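Local structure of ABC transporter sugar binding protein (Xanthomonas axonopodis pv. citri, 3UOR) at residues G124-N129 and G137-V142; P108-A111 and I115-P118. The protein is a periplasmic sugar-binding protein, MalE, that probably captures maltose or related sugars and delivers them to an ABC transporter. All coordinates share one frame; numbering follows the deposited sequence.

Contact 1. Residues G124-N129 and G137-V142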
# COMPACT_ATOMS: atom_id res chain seq x y z
N GLY A 124 9.44 -1.07 -7.64
CA GLY A 124 8.13 -0.46 -7.61
C GLY A 124 7.98 0.48 -6.42
O GLY A 124 7.29 1.48 -6.49
N VAL A 125 8.66 0.17 -5.32
CA VAL A 125 8.64 1.04 -4.14
C VAL A 125 9.46 2.33 -4.37
O VAL A 125 9.00 3.42 -4.05
CB VAL A 125 9.14 0.30 -2.91
CG1 VAL A 125 9.23 1.23 -1.72
CG2 VAL A 125 8.21 -0.89 -2.61
N TRP A 126 10.65 2.20 -4.93
CA TRP A 126 11.47 3.38 -5.25
C TRP A 126 10.70 4.26 -6.22
O TRP A 126 10.71 5.48 -6.13
CB TRP A 126 12.78 2.96 -5.91
CG TRP A 126 13.79 4.08 -5.95
CD1 TRP A 126 14.16 4.81 -7.04
CD2 TRP A 126 14.55 4.59 -4.85
NE1 TRP A 126 15.10 5.74 -6.68
CE2 TRP A 126 15.35 5.63 -5.34
CE3 TRP A 126 14.61 4.27 -3.48
CZ2 TRP A 126 16.22 6.36 -4.52
CZ3 TRP A 126 15.48 5.00 -2.67
CH2 TRP A 126 16.27 6.03 -3.19
N ASP A 127 10.04 3.63 -7.18
CA ASP A 127 9.37 4.36 -8.24
C ASP A 127 8.29 5.31 -7.70
O ASP A 127 8.06 6.37 -8.27
CB ASP A 127 8.80 3.38 -9.29
CG ASP A 127 8.17 4.09 -10.47
OD1 ASP A 127 8.81 4.98 -11.06
OD2 ASP A 127 7.02 3.74 -10.83
N THR A 128 7.65 4.96 -6.58
CA THR A 128 6.62 5.84 -6.01
C THR A 128 7.18 7.19 -5.56
O THR A 128 6.42 8.13 -5.37
CB THR A 128 5.86 5.20 -4.81
OG1 THR A 128 6.74 5.04 -3.69
CG2 THR A 128 5.29 3.84 -5.18
N ASN A 129 8.50 7.31 -5.38
CA ASN A 129 9.06 8.59 -4.94
C ASN A 129 9.55 9.44 -6.09
O ASN A 129 10.08 10.52 -5.89
CB ASN A 129 10.18 8.38 -3.93
CG ASN A 129 9.67 7.97 -2.58
OD1 ASN A 129 9.91 8.65 -1.59
ND2 ASN A 129 8.96 6.86 -2.53
N GLY A 137 11.53 11.87 -2.41
CA GLY A 137 11.43 11.27 -1.10
C GLY A 137 12.30 10.02 -1.02
O GLY A 137 12.91 9.61 -2.02
N VAL A 138 12.33 9.40 0.15
CA VAL A 138 12.94 8.08 0.30
C VAL A 138 11.89 7.18 0.92
O VAL A 138 11.25 7.57 1.90
CB VAL A 138 14.21 8.14 1.20
CG1 VAL A 138 14.78 6.74 1.42
CG2 VAL A 138 15.26 9.05 0.59
N PRO A 139 11.67 5.99 0.34
CA PRO A 139 10.64 5.11 0.89
C PRO A 139 10.96 4.80 2.34
O PRO A 139 12.11 4.48 2.63
CB PRO A 139 10.76 3.84 0.04
CG PRO A 139 11.40 4.28 -1.23
CD PRO A 139 12.35 5.39 -0.83
N TRP A 140 9.98 4.87 3.22
CA TRP A 140 10.22 4.53 4.62
C TRP A 140 9.73 3.12 4.94
O TRP A 140 10.49 2.28 5.43
CB TRP A 140 9.54 5.56 5.52
CG TRP A 140 9.79 5.39 6.97
CD1 TRP A 140 10.76 4.63 7.55
CD2 TRP A 140 9.05 6.00 8.03
NE1 TRP A 140 10.65 4.72 8.93
CE2 TRP A 140 9.61 5.55 9.25
CE3 TRP A 140 7.95 6.86 8.08
CZ2 TRP A 140 9.13 5.95 10.49
CZ3 TRP A 140 7.46 7.26 9.30
CH2 TRP A 140 8.06 6.81 10.50
N TYR A 141 8.46 2.83 4.69
CA TYR A 141 7.97 1.47 4.86
C TYR A 141 6.88 1.23 3.83
O TYR A 141 6.36 2.18 3.24
CB TYR A 141 7.43 1.24 6.27
CG TYR A 141 6.21 2.07 6.60
CD1 TYR A 141 4.93 1.64 6.26
CD2 TYR A 141 6.34 3.29 7.25
CE1 TYR A 141 3.82 2.41 6.56
CE2 TYR A 141 5.25 4.05 7.56
CZ TYR A 141 4.00 3.61 7.21
OH TYR A 141 2.93 4.41 7.53
N VAL A 142 6.52 -0.02 3.61
CA VAL A 142 5.66 -0.39 2.49
C VAL A 142 4.40 -1.07 3.01
O VAL A 142 4.45 -1.91 3.91
CB VAL A 142 6.37 -1.36 1.53
CG1 VAL A 142 5.54 -1.59 0.27
CG2 VAL A 142 7.73 -0.82 1.16
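The short helix carrying Val-125 and Trp-126 lies against the strand at Pro-139, the CA atoms of Trp-126 and Pro-139 being 6.4 Å apart, and the two backbones draw closer toward Asn-129 and Gly-137, where the CA-CA distance is 5.2 Å. Pro-139 takes the middle of the interface and is met by both helix residues. Val-125 touches it with one methyl branch, CG1, which sits 3.5 Å from Pro-139 CB. The other branch serves a second partner: CG2 stands anti to the carbonyl carbon, and this sends it tip to tip against Val-142, at 3.8 Å from Val-142 CG2. Val-125 thus touches two residues three apart on the strand, Pro-139 and Val-142.

Trp-126 leaves the helix pointing away from the strand, but with CG anti to the backbone N (chi1 -166°) the six-membered ring swings back, and its CE3 and CZ3 atoms come obliquely against Pro-139 CD, with CZ3 at 3.7 Å. Tyr-121 meets the same indole. The backbone of Asn-129 is hydrogen-bonded to Tyr-136; the approach of its side chain to Gly-137 is doubtful in the model. Within 124-129, the Thr-128 hydroxyl turns back and donates from OG1 to Val-125 O, 2.8 Å away, an oxygen that also takes the Thr-128 backbone N-H.

Farther along, Ser-303 on the neighbouring antiparallel strand pairs with two successive residues, Trp-140 and Tyr-141, which makes a classic beta bulge, and the Tyr-141 hydroxyl is hydrogen-bonded to the Ser-303 side chain. Helix 123-127 packs on strand 134-150, the chain passing between them through the tight beta hairpin of 130-131 with the start of that strand, within the mixed sheet of an extracellular solute-binding protein.

Contact 2. Residues P108-A111 and I115-P118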
# COMPACT_ATOMS: atom_id res chain seq x y z
N PRO A 108 20.50 14.25 -4.93
CA PRO A 108 21.83 14.68 -4.49
C PRO A 108 22.25 14.09 -3.13
O PRO A 108 23.44 13.82 -2.92
CB PRO A 108 21.70 16.21 -4.39
CG PRO A 108 20.60 16.54 -5.34
CD PRO A 108 19.63 15.40 -5.24
N TYR A 109 21.30 13.88 -2.23
CA TYR A 109 21.62 13.28 -0.93
C TYR A 109 21.81 11.78 -1.09
O TYR A 109 22.69 11.19 -0.48
CB TYR A 109 20.53 13.58 0.10
CG TYR A 109 20.36 15.05 0.40
CD1 TYR A 109 21.10 15.66 1.41
CD2 TYR A 109 19.48 15.84 -0.34
CE1 TYR A 109 20.96 17.03 1.68
CE2 TYR A 109 19.33 17.20 -0.07
CZ TYR A 109 20.07 17.78 0.94
OH TYR A 109 19.92 19.12 1.20
N VAL A 110 20.98 11.16 -1.91
CA VAL A 110 21.05 9.71 -2.06
C VAL A 110 22.40 9.36 -2.69
O VAL A 110 23.04 8.38 -2.31
CB VAL A 110 19.89 9.17 -2.94
CG1 VAL A 110 20.16 7.72 -3.31
CG2 VAL A 110 18.54 9.31 -2.20
N ALA A 111 22.82 10.18 -3.64
CA ALA A 111 24.05 9.93 -4.38
C ALA A 111 25.28 10.00 -3.48
O ALA A 111 26.28 9.32 -3.74
CB ALA A 111 24.19 10.93 -5.54
N ILE A 115 24.64 4.61 2.89
CA ILE A 115 23.57 3.82 3.48
C ILE A 115 22.38 3.65 2.52
O ILE A 115 21.87 2.56 2.35
CB ILE A 115 23.10 4.43 4.82
CG1 ILE A 115 24.10 4.04 5.93
CG2 ILE A 115 21.71 3.92 5.19
CD1 ILE A 115 24.16 5.08 7.04
N VAL A 116 21.98 4.72 1.87
CA VAL A 116 20.85 4.69 0.96
C VAL A 116 21.26 4.41 -0.47
O VAL A 116 21.64 5.31 -1.21
CB VAL A 116 20.09 6.00 1.01
CG1 VAL A 116 18.84 5.93 0.11
CG2 VAL A 116 19.72 6.32 2.45
N ASP A 117 21.14 3.16 -0.85
CA ASP A 117 21.52 2.71 -2.18
C ASP A 117 20.25 2.33 -2.95
O ASP A 117 19.59 1.36 -2.60
CB ASP A 117 22.43 1.49 -2.00
CG ASP A 117 22.70 0.76 -3.29
OD1 ASP A 117 22.35 1.29 -4.37
OD2 ASP A 117 23.25 -0.36 -3.21
N PRO A 118 19.91 3.09 -4.00
CA PRO A 118 18.63 2.88 -4.69
C PRO A 118 18.51 1.47 -5.24
O PRO A 118 17.40 0.95 -5.30
CB PRO A 118 18.68 3.88 -5.84
CG PRO A 118 19.63 4.95 -5.36
CD PRO A 118 20.69 4.19 -4.61
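Val-110, near the end of helix 107-111, has the most surface buried, more than half of the total, and reaches Val-116 and Pro-118 of the returning chain; the CA atoms of the two valines are 5.9 Å apart. Its CG1 methyl is the busier branch. Held anti to the backbone N (chi1 168°), it is pressed against the ring of Pro-118, 3.5 Å from CG, which is tighter than usual van der Waals contact between carbons. The side chains run antiparallel alongside each other, and Val-110 CG1 also lies 3.8 Å from Pro-118 CD. The same methyl is 3.5 Å from the carbonyl oxygen, Val-116 O.

Val-116 turns its CB toward the helix and crosses the Val-110 side chain at about a right angle. Its CG1 is equidistant from both methyls of Val-110, 4.1 Å from CG1 and 4.1 Å from CG2, and so rests across the fork of the branched side chain. This is plain apolar packing of a helix C-terminal region against the irregular connection that follows it, part of the link between helix 107-111 and helix 123-127 in the solute-binding fold. Both valines are buried, and several aromatic residues lie around them: Trp-318 of helix 314-324 and Tyr-121 touch Val-116, while Trp-126 touches Val-110 and Pro-118.

The connection also makes polar contacts. Hydrogen bonds join Ser-113 OG to the backbone N of Val-116 and Arg-343 NH1 to the carbonyl oxygen of Ile-115, and Asp-117 OD1 accepts from the backbone N of Ala-119, an Asx turn around Pro-118.

From the N terminus, contact 2 comes first: helix 107-111 ends, three residues intervene, and the chain folds back at 115-118 to close a short loop. It is complete before contact 1 opens, so the two stand in series, neither enclosing the other. The chain then enters helix 123-127, turns through the hairpin after residue 129, and closes contact 1 on strand 134-150. The centres lie 13 Å apart and Trp-126 bridges them: its CZ2 sits 3.7 Å from Pro-118 CB, and CH2 approaches Val-110 and Val-116. One indole thus joins the peripheral helix 107-111 and its loop to the central sheet.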